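PDB 6GSZ: alpha-L-rhamnosidase from Aspergillus terreus, which probably catalyses the hydrolysis of terminal, non-reducing alpha-L-rhamnose residues from alpha-L-rhamnosides. Local coordinates for residues K496-E501 and D529-V534; S525-A530 and T694-T699; K598-D603 and M651-Q656. All blocks are in the same frame, centred on the assembly; numbering follows the deposited sequence.

Interaction 1 (K496-E501 and D529-V534); sequences KDARSE and DAIVGV
Ile-531 meets Ala-498 where two helices come together, and nearly all of the contact lies in the last carbon of the isoleucine. The side chain leaves its backbone pointing toward the 496-501 segment. At CB it divides: CG2, lodged between the backbone N and the carbonyl carbon, takes no part in the contact, while CG1 sets out toward the other helix with chi1 at -161°, which places it anti to the backbone N. Ile-531 CG1 is still 5.1 Å from Ala-498 CB, too far to pack closely. The bend at chi2 (65°) then brings the tip to the methyl of the alanine, with Ile-531 CD1 lying 3.8 Å from Ala-498 CB, ordinary van der Waals contact. Ile-531 CD1 also grazes the backbone of the next residue, Arg-499 N, at 4.3 Å. A long, branched side chain on one helix and a bare methyl on the other suit this spacing, since the alanine lets the isoleucine tip approach the helix surface, and the CA atoms of Ala-498 and Ile-531 come within 7.2 Å. Arg-499 is met through its backbone N, its side chain keeping farther off; the charged end is engaged elsewhere, NH1 forming a salt bridge with Asp-557 and a hydrogen bond with Gln-502. Behind Ile-531, Asp-529 O accepts from both Val-532 N (3.0 Å) and Gly-533 N (2.9 Å), bonds that fix the turn of backbone from which the isoleucine projects. The contact is thus apolar packing between helices 488-503 and 530-542 of the six-hairpin glycosidase domain, an (alpha/alpha)6 barrel. Helix 545-562 joins them, its Trp-558 touching Ile-531 and its Asp-557 holding Arg-499, while helix 598-619 packs on Val-532.

Interaction 2 (S525-A530 and T694-T699); sequences SIWGDA and TGFAGT. With BGC (beta-D-glucopyranose), chain B.
Trp-527 and Phe-696 send their side chains across each other at about a right angle. Each has its CG anti to its own carbonyl carbon (chi1 -83° in Trp-527, -81° in Phe-696), and from there CZ2 and CH2 of the indole approach CD2 of the phenyl ring. The nearest approach is Trp-527 CZ2 to Phe-696 CD2, 4.0 Å, an oblique meeting of two rigid, flat groups. In the neighbouring pair Ile-526 points toward Ala-697, and Ile-526 CD1 presses to 3.5 Å from Ala-697 CB, tighter than usual for two carbons; the small alanine lets the loops come this near. Both loops precede helices of the (alpha/alpha)6 barrel, where loops at the helix ends line the sugar pocket, here occupied by a beta-D-glucopyranose. The sugar's O3 lies at the indole edge, in its plane, and accepts a bent bond from Trp-527 NE1 (3.0 Å, 143°). Phe-696 presents its own edge to O2, with CE2 3.8 Å from that oxygen, while Asp-460, Asp-473 and His-761 hold the glucose by further hydrogen bonds. Trp-527 opens a type I turn that ends at Ala-530. Just before it Ile-526 has a positive phi, unusual for a beta-branched residue, and Ile-526 N gives a nearly straight 2.8 Å bond to Asp-529 OD2, which probably steadies the turn. On the phenylalanine side, Gly-695 O receives Gly-698 N, Thr-699 N and Thr-699 OG1, the hydroxyl arriving from above the carbonyl plane at 2.7 Å.

Interaction 3 (K598-D603 and M651-Q656); sequences KYLVSD and MANETQ. With NAG (2-acetamido-2-deoxy-beta-D-glucopyranose), chain E.
Leu-600 is the one residue of the helical segment 598-603 that reaches the glycosylated loop, and its CD1 methyl does the touching. With CG anti to the backbone N (chi1 -176°), the leucine extends straight off its helix to a spot where three loop residues converge. The compact side is made by Met-651 and Asn-653. Leu-600 CD1 rests 4.0 Å from Met-651 CE, which arrives there because the flexible methionine chain is bent at chi2 and chi3. Asn-653 slides past the leucine in the opposite direction, its OD1 coming to 3.9 Å from Leu-600 CD1. Met-651 also lies on Leu-659 and Pro-662, and Leu-600 on Trp-644, so this part is buried.

The other side is looser. Ala-652, partly exposed, offers only a methyl, 4.2 Å from Leu-600 CD1, and Ala-652 CB also lies 3.7 Å from O5 of the N-acetylglucosamine. That sugar hangs from the asparagine, the two ends of whose amide have separate tasks: Asn-653 ND2 is joined covalently to C1 of the N-acetylglucosamine (1.4 Å), while OD1 accepts a hydrogen bond from Asn-597 N, which should help set the rotation of the glycan stem. Asn-653, Glu-654 and Thr-655 form the Asn-X-Thr sequon of N-glycosylation. Glu-654 OE2 turns back to take Met-651 N at 2.8 Å through its anti lone pair, and OE1 forms a salt bridge with Arg-680. The loop bridges helices 623-644 and 656-664, Thr-655 being N-cap of the latter, and Leu-600 fastens it to helix 598-619.

Overall arrangement
From the N terminus, the first partner met is helix 488-503. Interaction 1 closes the loop that follows it by returning helix 530-542 to its side. Interaction 2 opens on the same stretch, sharing Asp-529 and Ala-530, and reaches much further along the chain, to the loop before helix 699-708. Interaction 3 falls wholly within that long span and pins the glycan-bearing loop to helix 598-619. Interactions 2 and 3 touch directly: Ser-525 and Ser-602 probably share a hydrogen bond, and Val-601 packs on both Ile-526 and Ala-697. All three belong to the six-hairpin domain, running from packing between two helices, through the sugar pocket, to the glycan-bearing loop.

Interaction 1 (K496-E501 and D529-V534)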
ATOM      1  N   LYS A 496      -0.173 -12.855  -3.405  1.00  9.74           N
ATOM      2  CA  LYS A 496       0.570 -14.046  -3.824  1.00 10.06           C
ATOM      3  C   LYS A 496       1.395 -14.626  -2.656  1.00 10.32           C
ATOM      4  O   LYS A 496       1.425 -15.831  -2.421  1.00 11.18           O
ATOM      5  CB  LYS A 496       1.508 -13.699  -4.996  1.00  9.83           C
ATOM      6  CG  LYS A 496       0.756 -13.450  -6.289  1.00 10.19           C
ATOM      7  CD  LYS A 496       1.694 -13.044  -7.414  1.00 10.50           C
ATOM      8  CE  LYS A 496       0.948 -12.909  -8.714  1.00 12.05           C
ATOM      9  NZ  LYS A 496       1.840 -12.395  -9.781  1.00 13.69           N
ATOM     10  N   ASP A 497       2.037 -13.719  -1.931  1.00  9.64           N
ATOM     11  CA  ASP A 497       2.859 -14.131  -0.771  1.00 10.31           C
ATOM     12  C   ASP A 497       1.962 -14.682   0.327  1.00 10.33           C
ATOM     13  O   ASP A 497       2.282 -15.699   0.970  1.00 11.50           O
ATOM     14  CB  ASP A 497       3.761 -13.000  -0.294  1.00 10.83           C
ATOM     15  CG  ASP A 497       4.894 -12.700  -1.269  1.00 11.81           C
ATOM     16  OD1 ASP A 497       5.090 -13.497  -2.237  1.00 11.57           O
ATOM     17  OD2 ASP A 497       5.581 -11.659  -1.029  1.00 11.40           O
ATOM     18  N   ALA A 498       0.782 -14.048   0.522  1.00  9.75           N
ATOM     19  CA  ALA A 498      -0.122 -14.528   1.559  1.00 10.12           C
ATOM     20  C   ALA A 498      -0.461 -16.007   1.268  1.00 10.24           C
ATOM     21  O   ALA A 498      -0.499 -16.849   2.169  1.00 10.66           O
ATOM     22  CB  ALA A 498      -1.367 -13.670   1.619  1.00 10.93           C
ATOM     23  N   ARG A 499      -0.778 -16.314  -0.009  1.00  9.86           N
ATOM     24  CA  ARG A 499      -1.139 -17.647  -0.430  1.00 10.29           C
ATOM     25  C   ARG A 499       0.037 -18.618  -0.182  1.00 10.27           C
ATOM     26  O   ARG A 499      -0.167 -19.709   0.346  1.00 12.00           O
ATOM     27  CB  ARG A 499      -1.591 -17.630  -1.896  1.00 11.41           C
ATOM     28  CG  ARG A 499      -1.908 -18.992  -2.478  1.00 11.44           C
ATOM     29  CD  ARG A 499      -2.947 -19.732  -1.654  1.00 11.13           C
ATOM     30  NE  ARG A 499      -3.471 -20.862  -2.388  1.00 13.06           N
ATOM     31  CZ  ARG A 499      -4.172 -21.876  -1.848  1.00 11.95           C
ATOM     32  NH1 ARG A 499      -4.413 -21.868  -0.536  1.00 12.02           N
ATOM     33  NH2 ARG A 499      -4.628 -22.835  -2.652  1.00 14.33           N
ATOM     34  N   SER A 500       1.246 -18.254  -0.632  1.00 10.16           N
ATOM     35  CA  SER A 500       2.406 -19.116  -0.431  1.00 10.91           C
ATOM     36  C   SER A 500       2.633 -19.423   1.062  1.00 10.14           C
ATOM     37  O   SER A 500       2.885 -20.616   1.427  1.00 12.26           O
ATOM     38  CB  SER A 500       3.656 -18.463  -1.009  1.00 12.48           C
ATOM     39  OG  SER A 500       3.589 -18.333  -2.426  1.00 13.29           O
ATOM     40  N   GLU A 501       2.505 -18.388   1.898  1.00 10.20           N
ATOM     41  CA  GLU A 501       2.716 -18.537   3.308  1.00 10.43           C
ATOM     42  C   GLU A 501       1.668 -19.483   3.903  1.00 10.31           C
ATOM     43  O   GLU A 501       1.961 -20.363   4.732  1.00 12.16           O
ATOM     44  CB  GLU A 501       2.737 -17.180   4.004  1.00 10.80           C
ATOM     45  CG  GLU A 501       3.902 -16.281   3.603  1.00 11.06           C
ATOM     46  CD  GLU A 501       5.257 -16.487   4.232  1.00 11.99           C
ATOM     47  OE1 GLU A 501       5.484 -17.581   4.760  1.00 13.86           O
ATOM     48  OE2 GLU A 501       6.003 -15.483   4.185  1.00 12.16           O
ATOM     49  N   ASP A 529      -8.977 -13.879   8.278  1.00 10.02           N
ATOM     50  CA  ASP A 529     -10.014 -13.586   7.296  1.00  9.71           C
ATOM     51  C   ASP A 529      -9.526 -12.634   6.201  1.00  9.99           C
ATOM     52  O   ASP A 529     -10.228 -12.486   5.199  1.00 10.37           O
ATOM     53  CB  ASP A 529     -11.283 -13.056   7.944  1.00 10.24           C
ATOM     54  CG  ASP A 529     -12.010 -14.130   8.753  1.00 10.78           C
ATOM     55  OD1 ASP A 529     -12.343 -15.194   8.139  1.00 11.78           O
ATOM     56  OD2 ASP A 529     -12.254 -13.852   9.951  1.00 11.65           O
ATOM     57  N   ALA A 530      -8.356 -11.984   6.358  1.00  9.81           N
ATOM     58  CA  ALA A 530      -7.836 -11.150   5.286  1.00  8.76           C
ATOM     59  C   ALA A 530      -7.705 -11.884   3.951  1.00  9.10           C
ATOM     60  O   ALA A 530      -7.798 -11.232   2.878  1.00 10.17           O
ATOM     61  CB  ALA A 530      -6.506 -10.559   5.664  1.00 10.60           C
ATOM     62  N   ILE A 531      -7.445 -13.201   4.016  1.00  9.48           N
ATOM     63  CA  ILE A 531      -7.232 -13.979   2.788  1.00  9.65           C
ATOM     64  C   ILE A 531      -8.530 -14.109   1.955  1.00  9.93           C
ATOM     65  O   ILE A 531      -8.458 -14.506   0.781  1.00 10.07           O
ATOM     66  CB  ILE A 531      -6.598 -15.348   3.126  1.00 11.09           C
ATOM     67  CG1 ILE A 531      -5.924 -16.028   1.936  1.00 14.24           C
ATOM     68  CG2 ILE A 531      -7.590 -16.266   3.832  1.00 12.42           C
ATOM     69  CD1 ILE A 531      -4.756 -15.294   1.425  1.00 14.49           C
ATOM     70  N   VAL A 532      -9.672 -13.798   2.585  1.00  9.42           N
ATOM     71  CA  VAL A 532     -10.984 -13.703   1.900  1.00  9.33           C
ATOM     72  C   VAL A 532     -11.299 -12.235   1.613  1.00 10.21           C
ATOM     73  O   VAL A 532     -11.705 -11.874   0.515  1.00 10.87           O
ATOM     74  CB  VAL A 532     -12.113 -14.346   2.739  1.00 10.04           C
ATOM     75  CG1 VAL A 532     -13.445 -14.317   1.975  1.00 10.49           C
ATOM     76  CG2 VAL A 532     -11.796 -15.779   3.130  1.00 11.95           C
ATOM     77  N   GLY A 533     -11.233 -11.432   2.664  1.00  9.94           N
ATOM     78  CA  GLY A 533     -11.733 -10.048   2.625  1.00 10.79           C
ATOM     79  C   GLY A 533     -10.957  -9.138   1.682  1.00 10.80           C
ATOM     80  O   GLY A 533     -11.498  -8.234   1.032  1.00 12.22           O
ATOM     81  N   VAL A 534      -9.613  -9.259   1.696  1.00  9.85           N
ATOM     82  CA  VAL A 534      -8.810  -8.370   0.850  1.00  9.60           C
ATOM     83  C   VAL A 534      -9.087  -8.711  -0.624  1.00  9.97           C
ATOM     84  O   VAL A 534      -9.363  -7.801  -1.402  1.00 10.35           O
ATOM     85  CB  VAL A 534      -7.326  -8.309   1.237  1.00  9.83           C
ATOM     86  CG1 VAL A 534      -6.555  -7.380   0.322  1.00 11.65           C
ATOM     87  CG2 VAL A 534      -7.217  -7.798   2.664  1.00  9.45           C
TER

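Interaction 2 (S525-A530 and T694-T699)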
ATOM      1  N   SER A 525      -9.728 -14.998  13.612  1.00 10.93           N
ATOM      2  CA  SER A 525     -10.712 -14.232  12.843  1.00 11.00           C
ATOM      3  C   SER A 525     -10.146 -12.842  12.556  1.00 10.65           C
ATOM      4  O   SER A 525      -9.244 -12.388  13.273  1.00 11.06           O
ATOM      5  CB  SER A 525     -11.997 -14.103  13.609  1.00 12.25           C
ATOM      6  OG  SER A 525     -11.833 -13.248  14.718  1.00 12.99           O
ATOM      7  N   ILE A 526     -10.618 -12.224  11.474  1.00 10.92           N
ATOM      8  CA  ILE A 526     -10.311 -10.847  11.013  1.00 10.94           C
ATOM      9  C   ILE A 526      -8.922 -10.807  10.357  1.00 10.56           C
ATOM     10  O   ILE A 526      -8.814 -10.412   9.225  1.00 12.13           O
ATOM     11  CB  ILE A 526     -10.485  -9.770  12.102  1.00 11.23           C
ATOM     12  CG1 ILE A 526     -11.840  -9.906  12.819  1.00 11.97           C
ATOM     13  CG2 ILE A 526     -10.304  -8.387  11.485  1.00 13.22           C
ATOM     14  CD1 ILE A 526     -11.961  -9.030  14.023  1.00 14.84           C
ATOM     15  N   TRP A 527      -7.897 -11.150  11.142  1.00 10.51           N
ATOM     16  CA  TRP A 527      -6.512 -11.316  10.679  1.00 10.71           C
ATOM     17  C   TRP A 527      -6.480 -12.465   9.668  1.00 10.17           C
ATOM     18  O   TRP A 527      -6.214 -12.203   8.499  1.00 10.24           O
ATOM     19  CB  TRP A 527      -5.616 -11.536  11.908  1.00 10.96           C
ATOM     20  CG  TRP A 527      -5.226 -10.246  12.566  1.00 11.09           C
ATOM     21  CD1 TRP A 527      -3.999  -9.649  12.515  1.00 12.68           C
ATOM     22  CD2 TRP A 527      -6.039  -9.362  13.368  1.00 11.96           C
ATOM     23  NE1 TRP A 527      -4.010  -8.468  13.196  1.00 13.74           N
ATOM     24  CE2 TRP A 527      -5.256  -8.251  13.714  1.00 12.69           C
ATOM     25  CE3 TRP A 527      -7.369  -9.382  13.814  1.00 13.13           C
ATOM     26  CZ2 TRP A 527      -5.728  -7.192  14.488  1.00 13.89           C
ATOM     27  CZ3 TRP A 527      -7.843  -8.324  14.566  1.00 14.35           C
ATOM     28  CH2 TRP A 527      -7.036  -7.243  14.909  1.00 13.79           C
ATOM     29  N   GLY A 528      -6.884 -13.676  10.045  1.00 10.27           N
ATOM     30  CA  GLY A 528      -6.862 -14.743   9.089  1.00 11.17           C
ATOM     31  C   GLY A 528      -7.847 -14.518   7.943  1.00  9.73           C
ATOM     32  O   GLY A 528      -7.607 -14.931   6.805  1.00 10.77           O
ATOM     33  N   ASP A 529      -8.977 -13.879   8.278  1.00 10.02           N
ATOM     34  CA  ASP A 529     -10.014 -13.586   7.296  1.00  9.71           C
ATOM     35  C   ASP A 529      -9.526 -12.634   6.201  1.00  9.99           C
ATOM     36  O   ASP A 529     -10.228 -12.486   5.199  1.00 10.37           O
ATOM     37  CB  ASP A 529     -11.283 -13.056   7.944  1.00 10.24           C
ATOM     38  CG  ASP A 529     -12.010 -14.130   8.753  1.00 10.78           C
ATOM     39  OD1 ASP A 529     -12.343 -15.194   8.139  1.00 11.78           O
ATOM     40  OD2 ASP A 529     -12.254 -13.852   9.951  1.00 11.65           O
ATOM     41  N   ALA A 530      -8.356 -11.984   6.358  1.00  9.81           N
ATOM     42  CA  ALA A 530      -7.836 -11.150   5.286  1.00  8.76           C
ATOM     43  C   ALA A 530      -7.705 -11.884   3.951  1.00  9.10           C
ATOM     44  O   ALA A 530      -7.798 -11.232   2.878  1.00 10.17           O
ATOM     45  CB  ALA A 530      -6.506 -10.559   5.664  1.00 10.60           C
ATOM     46  N   THR A 694     -15.590   1.350  19.406  1.00 14.76           N
ATOM     47  CA  THR A 694     -15.132   0.185  18.629  1.00 14.65           C
ATOM     48  C   THR A 694     -13.599   0.091  18.615  1.00 14.55           C
ATOM     49  O   THR A 694     -12.934   1.098  18.547  1.00 15.26           O
ATOM     50  CB  THR A 694     -15.696   0.294  17.211  1.00 13.86           C
ATOM     51  OG1 THR A 694     -15.360   1.580  16.668  1.00 14.52           O
ATOM     52  CG2 THR A 694     -17.197   0.091  17.134  1.00 15.45           C
ATOM     53  N   GLY A 695     -13.104  -1.158  18.548  1.00 14.00           N
ATOM     54  CA  GLY A 695     -11.716  -1.435  18.184  1.00 13.74           C
ATOM     55  C   GLY A 695     -11.584  -1.804  16.711  1.00 14.11           C
ATOM     56  O   GLY A 695     -12.402  -1.397  15.873  1.00 14.23           O
ATOM     57  N   PHE A 696     -10.598  -2.650  16.384  1.00 13.23           N
ATOM     58  CA  PHE A 696     -10.281  -2.937  14.990  1.00 14.06           C
ATOM     59  C   PHE A 696     -11.423  -3.712  14.327  1.00 13.38           C
ATOM     60  O   PHE A 696     -11.529  -3.688  13.105  1.00 14.04           O
ATOM     61  CB  PHE A 696      -8.934  -3.675  14.860  1.00 13.04           C
ATOM     62  CG  PHE A 696      -7.662  -2.862  14.920  1.00 14.61           C
ATOM     63  CD1 PHE A 696      -7.598  -1.657  15.610  1.00 14.64           C
ATOM     64  CD2 PHE A 696      -6.523  -3.321  14.298  1.00 15.52           C
ATOM     65  CE1 PHE A 696      -6.427  -0.924  15.694  1.00 16.72           C
ATOM     66  CE2 PHE A 696      -5.337  -2.604  14.398  1.00 17.14           C
ATOM     67  CZ  PHE A 696      -5.288  -1.405  15.068  1.00 16.80           C
ATOM     68  N   ALA A 697     -12.170  -4.480  15.127  1.00 12.96           N
ATOM     69  CA  ALA A 697     -13.223  -5.322  14.530  1.00 12.83           C
ATOM     70  C   ALA A 697     -14.429  -4.484  14.083  1.00 13.31           C
ATOM     71  O   ALA A 697     -15.086  -4.856  13.131  1.00 13.79           O
ATOM     72  CB  ALA A 697     -13.684  -6.402  15.494  1.00 13.23           C
ATOM     73  N   GLY A 698     -14.727  -3.414  14.837  1.00 12.95           N
ATOM     74  CA  GLY A 698     -15.938  -2.638  14.625  1.00 12.69           C
ATOM     75  C   GLY A 698     -15.724  -1.336  13.857  1.00 13.40           C
ATOM     76  O   GLY A 698     -16.645  -0.860  13.188  1.00 13.80           O
ATOM     77  N   THR A 699     -14.553  -0.720  13.964  1.00 13.58           N
ATOM     78  CA  THR A 699     -14.387   0.676  13.539  1.00 12.74           C
ATOM     79  C   THR A 699     -14.623   0.856  12.032  1.00 13.77           C
ATOM     80  O   THR A 699     -15.394   1.764  11.612  1.00 13.53           O
ATOM     81  CB  THR A 699     -13.011   1.207  13.918  1.00 13.58           C
ATOM     82  OG1 THR A 699     -12.937   1.201  15.345  1.00 14.10           O
ATOM     83  CG2 THR A 699     -12.810   2.620  13.422  1.00 15.46           C
TER
HETATM   84  C2  BGC B 968      -1.088  -4.352  14.507  0.70 21.40           C
HETATM   85  C3  BGC B 968      -2.165  -5.271  15.009  0.70 25.42           C
HETATM   86  C4  BGC B 968      -1.736  -6.432  15.878  0.70 26.12           C
HETATM   87  C5  BGC B 968      -0.873  -5.840  16.884  0.70 22.33           C
HETATM   88  C6  BGC B 968      -0.481  -6.991  17.789  0.70 25.89           C
HETATM   89  C1  BGC B 968      -0.169  -3.963  15.652  0.70 26.18           C
HETATM   90  O1  BGC B 968       0.750  -2.998  15.182  0.70 14.80           O
HETATM   91  O2  BGC B 968      -1.619  -3.076  14.233  0.70 29.23           O
HETATM   92  O3  BGC B 968      -2.666  -5.894  13.951  0.70 14.73           O
HETATM   93  O4  BGC B 968      -2.780  -7.231  16.482  0.70 25.27           O
HETATM   94  O5  BGC B 968       0.288  -5.109  16.371  0.70 37.28           O
HETATM   95  O6  BGC B 968       0.490  -6.511  18.724  0.70 26.27           O

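Interaction 3 (K598-D603 and M651-Q656)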
ATOM      1  N   LYS A 598     -14.761 -12.266  22.458  1.00 14.20           N
ATOM      2  CA  LYS A 598     -13.880 -12.539  21.327  1.00 13.21           C
ATOM      3  C   LYS A 598     -14.495 -13.535  20.346  1.00 12.69           C
ATOM      4  O   LYS A 598     -14.186 -13.471  19.148  1.00 13.10           O
ATOM      5  CB  LYS A 598     -12.510 -13.060  21.808  1.00 15.61           C
ATOM      6  CG  LYS A 598     -11.685 -12.037  22.538  1.00 20.36           C
ATOM      7  CD  LYS A 598     -10.394 -12.618  23.071  1.00 23.90           C
ATOM      8  CE  LYS A 598      -9.483 -11.529  23.571  1.00 29.01           C
ATOM      9  NZ  LYS A 598      -8.075 -11.952  23.569  1.00 31.49           N
ATOM     10  N   TYR A 599     -15.316 -14.462  20.847  1.00 13.46           N
ATOM     11  CA  TYR A 599     -15.938 -15.503  20.014  1.00 12.99           C
ATOM     12  C   TYR A 599     -17.209 -14.978  19.337  1.00 13.76           C
ATOM     13  O   TYR A 599     -17.503 -15.430  18.216  1.00 13.88           O
ATOM     14  CB  TYR A 599     -16.132 -16.805  20.821  1.00 13.80           C
ATOM     15  CG  TYR A 599     -14.814 -17.275  21.371  1.00 14.01           C
ATOM     16  CD1 TYR A 599     -13.799 -17.721  20.540  1.00 15.30           C
ATOM     17  CD2 TYR A 599     -14.543 -17.152  22.714  1.00 16.48           C
ATOM     18  CE1 TYR A 599     -12.545 -18.053  21.031  1.00 15.55           C
ATOM     19  CE2 TYR A 599     -13.303 -17.504  23.223  1.00 18.20           C
ATOM     20  CZ  TYR A 599     -12.301 -17.930  22.377  1.00 17.54           C
ATOM     21  OH  TYR A 599     -11.068 -18.220  22.888  1.00 19.44           O
ATOM     22  N   LEU A 600     -17.928 -14.049  19.974  1.00 13.22           N
ATOM     23  CA  LEU A 600     -19.052 -13.387  19.278  1.00 13.54           C
ATOM     24  C   LEU A 600     -18.476 -12.668  18.051  1.00 13.41           C
ATOM     25  O   LEU A 600     -18.957 -12.818  16.914  1.00 13.53           O
ATOM     26  CB  LEU A 600     -19.712 -12.406  20.236  1.00 13.10           C
ATOM     27  CG  LEU A 600     -20.967 -11.660  19.758  1.00 15.05           C
ATOM     28  CD1 LEU A 600     -21.663 -11.086  20.996  1.00 18.17           C
ATOM     29  CD2 LEU A 600     -20.612 -10.527  18.798  1.00 15.12           C
ATOM     30  N   VAL A 601     -17.367 -11.936  18.278  1.00 12.28           N
ATOM     31  CA  VAL A 601     -16.697 -11.218  17.191  1.00 12.66           C
ATOM     32  C   VAL A 601     -16.222 -12.198  16.112  1.00 12.56           C
ATOM     33  O   VAL A 601     -16.444 -11.999  14.905  1.00 12.43           O
ATOM     34  CB  VAL A 601     -15.531 -10.346  17.703  1.00 12.51           C
ATOM     35  CG1 VAL A 601     -14.685  -9.766  16.586  1.00 14.11           C
ATOM     36  CG2 VAL A 601     -16.038  -9.207  18.571  1.00 13.94           C
ATOM     37  N   SER A 602     -15.530 -13.254  16.551  1.00 11.54           N
ATOM     38  CA  SER A 602     -14.959 -14.218  15.624  1.00 11.27           C
ATOM     39  C   SER A 602     -16.026 -14.921  14.775  1.00 11.91           C
ATOM     40  O   SER A 602     -15.854 -15.145  13.576  1.00 12.34           O
ATOM     41  CB  SER A 602     -14.096 -15.209  16.394  1.00 12.46           C
ATOM     42  OG  SER A 602     -12.945 -14.592  16.973  1.00 12.97           O
ATOM     43  N   ASP A 603     -17.100 -15.341  15.445  1.00 11.70           N
ATOM     44  CA  ASP A 603     -18.170 -16.031  14.741  1.00 13.37           C
ATOM     45  C   ASP A 603     -18.857 -15.108  13.743  1.00 12.13           C
ATOM     46  O   ASP A 603     -19.218 -15.580  12.625  1.00 13.04           O
ATOM     47  CB  ASP A 603     -19.194 -16.561  15.738  1.00 12.67           C
ATOM     48  CG  ASP A 603     -18.728 -17.765  16.543  1.00 12.45           C
ATOM     49  OD1 ASP A 603     -17.685 -18.386  16.165  1.00 13.67           O
ATOM     50  OD2 ASP A 603     -19.417 -18.099  17.554  1.00 14.13           O
ATOM     51  N   MET A 651     -28.241  -8.745  22.067  1.00 15.76           N
ATOM     52  CA  MET A 651     -26.921  -9.333  21.918  1.00 15.89           C
ATOM     53  C   MET A 651     -26.348  -9.702  23.296  1.00 16.93           C
ATOM     54  O   MET A 651     -26.609  -9.005  24.293  1.00 17.80           O
ATOM     55  CB  MET A 651     -25.976  -8.342  21.249  1.00 17.35           C
ATOM     56  CG  MET A 651     -26.361  -8.028  19.809  1.00 16.22           C
ATOM     57  SD  MET A 651     -26.614  -9.462  18.735  1.00 16.87           S
ATOM     58  CE  MET A 651     -25.032 -10.260  18.910  1.00 15.12           C
ATOM     59  N   ALA A 652     -25.509 -10.751  23.327  1.00 17.62           N
ATOM     60  CA  ALA A 652     -24.833 -11.154  24.559  1.00 17.96           C
ATOM     61  C   ALA A 652     -24.048  -9.965  25.152  1.00 17.35           C
ATOM     62  O   ALA A 652     -24.028  -9.776  26.375  1.00 19.62           O
ATOM     63  CB  ALA A 652     -23.930 -12.337  24.293  1.00 18.96           C
ATOM     64  N   ASN A 653     -23.433  -9.166  24.281  1.00 17.52           N
ATOM     65  CA  ASN A 653     -22.790  -7.895  24.665  1.00 17.77           C
ATOM     66  C   ASN A 653     -23.405  -6.755  23.849  1.00 18.71           C
ATOM     67  O   ASN A 653     -23.219  -6.673  22.636  1.00 17.14           O
ATOM     68  CB  ASN A 653     -21.269  -7.937  24.460  1.00 17.33           C
ATOM     69  CG  ASN A 653     -20.640  -9.190  25.011  1.00 19.71           C
ATOM     70  OD1 ASN A 653     -19.964  -9.882  24.281  1.00 19.72           O
ATOM     71  ND2 ASN A 653     -20.880  -9.483  26.291  1.00 21.06           N
ATOM     72  N   GLU A 654     -24.120  -5.860  24.535  1.00 18.89           N
ATOM     73  CA  GLU A 654     -24.744  -4.700  23.901  1.00 18.42           C
ATOM     74  C   GLU A 654     -23.754  -3.526  23.881  1.00 18.86           C
ATOM     75  O   GLU A 654     -23.832  -2.587  24.644  1.00 20.84           O
ATOM     76  CB  GLU A 654     -26.040  -4.351  24.632  1.00 19.35           C
ATOM     77  CG  GLU A 654     -27.184  -5.326  24.384  1.00 18.94           C
ATOM     78  CD  GLU A 654     -28.064  -4.989  23.180  1.00 19.87           C
ATOM     79  OE1 GLU A 654     -28.455  -3.828  23.077  1.00 20.60           O
ATOM     80  OE2 GLU A 654     -28.292  -5.909  22.315  1.00 18.48           O
ATOM     81  N   THR A 655     -22.789  -3.655  22.975  1.00 16.24           N
ATOM     82  CA  THR A 655     -21.691  -2.740  22.758  1.00 15.84           C
ATOM     83  C   THR A 655     -21.722  -2.279  21.304  1.00 15.56           C
ATOM     84  O   THR A 655     -22.457  -2.831  20.473  1.00 14.99           O
ATOM     85  CB  THR A 655     -20.359  -3.436  23.024  1.00 14.74           C
ATOM     86  OG1 THR A 655     -20.224  -4.547  22.119  1.00 15.69           O
ATOM     87  CG2 THR A 655     -20.252  -3.916  24.459  1.00 15.74           C
ATOM     88  N   GLN A 656     -20.970  -1.232  20.999  1.00 15.15           N
ATOM     89  CA  GLN A 656     -20.934  -0.739  19.647  1.00 14.98           C
ATOM     90  C   GLN A 656     -20.550  -1.869  18.688  1.00 14.95           C
ATOM     91  O   GLN A 656     -21.196  -2.041  17.655  1.00 14.93           O
ATOM     92  CB  GLN A 656     -20.041   0.485  19.530  1.00 16.06           C
ATOM     93  CG  GLN A 656     -20.621   1.702  20.225  1.00 16.97           C
ATOM     94  CD  GLN A 656     -19.800   2.947  20.006  1.00 16.62           C
ATOM     95  OE1 GLN A 656     -19.101   3.089  18.994  1.00 16.96           O
ATOM     96  NE2 GLN A 656     -19.871   3.848  20.986  1.00 17.83           N
TER
HETATM   97  C1  NAG E   1     -20.351 -10.686  26.898  1.00 24.58           C
HETATM   98  C2  NAG E   1     -19.906 -10.471  28.317  1.00 31.16           C
HETATM   99  C3  NAG E   1     -19.474 -11.790  28.967  1.00 32.21           C
HETATM  100  C4  NAG E   1     -20.470 -12.931  28.773  1.00 29.60           C
HETATM  101  C5  NAG E   1     -20.784 -13.051  27.267  1.00 28.39           C
HETATM  102  C6  NAG E   1     -21.748 -14.183  26.900  1.00 30.83           C
HETATM  103  C7  NAG E   1     -17.603  -9.764  27.637  1.00 35.22           C
HETATM  104  C8  NAG E   1     -16.579  -8.701  27.762  1.00 39.92           C
HETATM  105  N2  NAG E   1     -18.796  -9.525  28.279  1.00 32.32           N
HETATM  106  O3  NAG E   1     -19.251 -11.521  30.323  1.00 38.12           O
HETATM  107  O4  NAG E   1     -19.786 -14.146  29.071  1.00 34.20           O
HETATM  108  O5  NAG E   1     -21.267 -11.793  26.810  1.00 25.37           O
HETATM  109  O6  NAG E   1     -22.972 -13.993  27.613  1.00 37.70           O
HETATM  110  O7  NAG E   1     -17.288 -10.769  26.972  1.00 33.29           O